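Side-chain contact in acyltransferase (Streptococcus pneumoniae, PDB 5UG1), which probably transfers acetyl groups onto peptidoglycan, as the C-terminal catalytic domain of the O-acetyltransferase OatA: residues Thr91-Asp96 / Gln129-His134. Sequence-based numbering, arbitrary orientation.
Sequences TPYEGD and QVAKEH
The ring of Tyr-93 lies between two unlike neighbours, each offset toward the rim: the methyl group of Ala-131 over one face and the backbone N of Gly-95, from its own loop, over the opposite one. The methyl side is a CH-pi contact: CB of Ala-131 is 3.5 Å from the centroid of the Tyr-93 ring and 18° off the normal. CB of Ala-131 lies nearer CG than the hydroxyl end, 3.4 Å from CG of Tyr-93. In this atypical alpha/beta hydrolase fold the contact joins the loop after strand 86-90 to helix 127-132, which follows the neighbouring strand 122-125. CB of Tyr-93 points at the helix, and chi1 of 177°, with the ring opposite the backbone N, carries the ring on that way. The ring of Trp-138 also meets it, planes at about 40°. The Tyr-93 side chain lies about 10 Å from the bound methanesulfonic acid, so this is packing near the pocket, not part of it.

Lys-132 comes in obliquely, its CG methylene touching the ring 3.5 Å from CE1 of Tyr-93. From CG on, the lysine runs out straight, and its ammonium goes on to a salt bridge with Glu-106 of helix 102-118 and a hydrogen bond with Asn-128. The same loop and helix are also linked by hydrogen bonds: Asn-128 donates its side-chain amide to the carbonyl of Pro-92, and OG1 of Thr-91 bonds to N of Asn-128. Further along the loop, N of Asp-96 donates to OE2 of Glu-94 at 3.0 Å, using that oxygen's anti lone pair.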
ATOM      1  N   THR A  91      -0.122  -0.615  -4.849  1.00 18.76           N
ATOM      2  CA  THR A  91      -0.744   0.133  -5.930  1.00 18.25           C
ATOM      3  C   THR A  91      -2.248   0.248  -5.690  1.00 23.05           C
ATOM      4  O   THR A  91      -2.863  -0.652  -5.109  1.00 21.35           O
ATOM      5  CB  THR A  91      -0.489  -0.530  -7.286  1.00 18.30           C
ATOM      6  OG1 THR A  91      -0.906  -1.902  -7.245  1.00 20.13           O
ATOM      7  CG2 THR A  91       1.010  -0.430  -7.700  1.00 18.15           C
ATOM      8  N   PRO A  92      -2.860   1.361  -6.095  1.00 18.30           N
ATOM      9  CA  PRO A  92      -4.292   1.544  -5.862  1.00 19.80           C
ATOM     10  C   PRO A  92      -5.118   0.932  -6.983  1.00 23.82           C
ATOM     11  O   PRO A  92      -4.641   0.721  -8.097  1.00 29.35           O
ATOM     12  CB  PRO A  92      -4.445   3.072  -5.835  1.00 18.70           C
ATOM     13  CG  PRO A  92      -3.371   3.546  -6.741  1.00 18.29           C
ATOM     14  CD  PRO A  92      -2.234   2.572  -6.655  1.00 18.00           C
ATOM     15  N   TYR A  93      -6.385   0.653  -6.668  1.00 24.36           N
ATOM     16  CA  TYR A  93      -7.311   0.092  -7.651  1.00 21.28           C
ATOM     17  C   TYR A  93      -8.664   0.785  -7.566  1.00 21.64           C
ATOM     18  O   TYR A  93      -9.363   0.666  -6.553  1.00 20.92           O
ATOM     19  CB  TYR A  93      -7.478  -1.413  -7.453  1.00 20.20           C
ATOM     20  CG  TYR A  93      -8.482  -2.015  -8.397  1.00 30.26           C
ATOM     21  CD1 TYR A  93      -8.185  -2.189  -9.746  1.00 20.87           C
ATOM     22  CD2 TYR A  93      -9.744  -2.401  -7.944  1.00 23.87           C
ATOM     23  CE1 TYR A  93      -9.127  -2.738 -10.617  1.00 21.73           C
ATOM     24  CE2 TYR A  93     -10.679  -2.953  -8.800  1.00 30.25           C
ATOM     25  CZ  TYR A  93     -10.369  -3.114 -10.136  1.00 30.89           C
ATOM     26  OH  TYR A  93     -11.308  -3.665 -10.983  1.00 23.28           O
ATOM     27  N   GLU A  94      -9.026   1.484  -8.640  1.00 21.42           N
ATOM     28  CA  GLU A  94     -10.376   1.985  -8.903  1.00 19.71           C
ATOM     29  C   GLU A  94     -10.956   1.143 -10.040  1.00 20.41           C
ATOM     30  O   GLU A  94     -10.492   1.223 -11.184  1.00 21.71           O
ATOM     31  CB  GLU A  94     -10.337   3.476  -9.260  1.00 23.71           C
ATOM     32  CG  GLU A  94     -11.579   4.028  -9.981  1.00 26.55           C
ATOM     33  CD  GLU A  94     -12.823   4.007  -9.103  1.00 34.52           C
ATOM     34  OE1 GLU A  94     -12.889   4.817  -8.151  1.00 41.55           O
ATOM     35  OE2 GLU A  94     -13.720   3.165  -9.350  1.00 26.55           O
ATOM     36  N   GLY A  95     -11.959   0.320  -9.725  1.00 20.62           N
ATOM     37  CA  GLY A  95     -12.468  -0.620 -10.705  1.00 21.31           C
ATOM     38  C   GLY A  95     -13.428  -0.043 -11.725  1.00 26.53           C
ATOM     39  O   GLY A  95     -13.603  -0.643 -12.790  1.00 29.06           O
ATOM     40  N   ASP A  96     -14.064   1.093 -11.434  1.00 22.79           N
ATOM     41  CA  ASP A  96     -15.056   1.671 -12.350  1.00 21.81           C
ATOM     42  C   ASP A  96     -14.319   2.384 -13.472  1.00 25.25           C
ATOM     43  O   ASP A  96     -13.912   3.537 -13.326  1.00 24.79           O
ATOM     44  CB  ASP A  96     -15.985   2.631 -11.617  1.00 26.61           C
ATOM     45  CG  ASP A  96     -17.044   3.268 -12.541  1.00 29.58           C
ATOM     46  OD1 ASP A  96     -16.995   3.108 -13.788  1.00 29.87           O
ATOM     47  OD2 ASP A  96     -17.934   3.952 -12.006  1.00 29.91           O
ATOM     48  N   GLN A 129      -2.968  -4.949  -9.915  1.00 21.57           N
ATOM     49  CA  GLN A 129      -2.956  -6.095 -10.817  1.00 24.43           C
ATOM     50  C   GLN A 129      -3.797  -7.243 -10.275  1.00 24.71           C
ATOM     51  O   GLN A 129      -4.552  -7.865 -11.030  1.00 28.92           O
ATOM     52  CB  GLN A 129      -1.519  -6.549 -11.064  1.00 26.84           C
ATOM     53  CG  GLN A 129      -1.406  -7.887 -11.766  1.00 49.00           C
ATOM     54  CD  GLN A 129       0.027  -8.204 -12.147  1.00 65.49           C
ATOM     55  OE1 GLN A 129       0.969  -7.752 -11.493  1.00 67.64           O
ATOM     56  NE2 GLN A 129       0.201  -8.970 -13.219  1.00 77.03           N
ATOM     57  N   VAL A 130      -3.689  -7.531  -8.970  1.00 23.43           N
ATOM     58  CA  VAL A 130      -4.431  -8.641  -8.369  1.00 28.50           C
ATOM     59  C   VAL A 130      -5.935  -8.369  -8.412  1.00 29.47           C
ATOM     60  O   VAL A 130      -6.734  -9.241  -8.790  1.00 23.71           O
ATOM     61  CB  VAL A 130      -3.930  -8.894  -6.934  1.00 29.55           C
ATOM     62  CG1 VAL A 130      -4.945  -9.719  -6.109  1.00 24.16           C
ATOM     63  CG2 VAL A 130      -2.569  -9.594  -6.971  1.00 25.52           C
ATOM     64  N   ALA A 131      -6.335  -7.142  -8.051  1.00 20.04           N
ATOM     65  CA  ALA A 131      -7.747  -6.768  -8.045  1.00 19.09           C
ATOM     66  C   ALA A 131      -8.401  -6.977  -9.402  1.00 20.99           C
ATOM     67  O   ALA A 131      -9.562  -7.384  -9.478  1.00 29.65           O
ATOM     68  CB  ALA A 131      -7.904  -5.314  -7.630  1.00 18.45           C
ATOM     69  N   LYS A 132      -7.683  -6.683 -10.486  1.00 31.41           N
ATOM     70  CA  LYS A 132      -8.262  -6.871 -11.810  1.00 24.79           C
ATOM     71  C   LYS A 132      -8.493  -8.341 -12.124  1.00 30.27           C
ATOM     72  O   LYS A 132      -9.305  -8.658 -13.002  1.00 29.67           O
ATOM     73  CB  LYS A 132      -7.368  -6.247 -12.875  1.00 26.04           C
ATOM     74  CG  LYS A 132      -7.233  -4.760 -12.761  1.00 27.60           C
ATOM     75  CD  LYS A 132      -6.242  -4.248 -13.788  1.00 30.38           C
ATOM     76  CE  LYS A 132      -6.050  -2.749 -13.679  1.00 27.97           C
ATOM     77  NZ  LYS A 132      -4.833  -2.315 -14.410  1.00 28.54           N
ATOM     78  N   GLU A 133      -7.813  -9.242 -11.421  1.00 27.65           N
ATOM     79  CA  GLU A 133      -7.914 -10.662 -11.714  1.00 34.88           C
ATOM     80  C   GLU A 133      -9.068 -11.335 -10.992  1.00 30.00           C
ATOM     81  O   GLU A 133      -9.293 -12.528 -11.202  1.00 32.54           O
ATOM     82  CB  GLU A 133      -6.618 -11.381 -11.342  1.00 39.53           C
ATOM     83  CG  GLU A 133      -5.418 -11.070 -12.206  1.00 48.69           C
ATOM     84  CD  GLU A 133      -4.267 -12.023 -11.915  1.00 65.72           C
ATOM     85  OE1 GLU A 133      -4.052 -12.960 -12.720  1.00 74.01           O
ATOM     86  OE2 GLU A 133      -3.602 -11.852 -10.863  1.00 67.62           O
ATOM     87  N   HIS A 134      -9.803 -10.613 -10.158  1.00 29.53           N
ATOM     88  CA  HIS A 134     -10.802 -11.210  -9.273  1.00 30.84           C
ATOM     89  C   HIS A 134     -12.091 -10.416  -9.334  1.00 30.00           C
ATOM     90  O   HIS A 134     -12.488  -9.783  -8.350  1.00 29.52           O
ATOM     91  CB  HIS A 134     -10.278 -11.276  -7.842  1.00 26.67           C
ATOM     92  CG  HIS A 134      -9.127 -12.213  -7.676  1.00 27.84           C
ATOM     93  ND1 HIS A 134      -9.298 -13.562  -7.453  1.00 28.74           N
ATOM     94  CD2 HIS A 134      -7.791 -11.998  -7.709  1.00 27.98           C
ATOM     95  CE1 HIS A 134      -8.113 -14.139  -7.352  1.00 31.69           C
ATOM     96  NE2 HIS A 134      -7.182 -13.212  -7.508  1.00 29.66           N
TER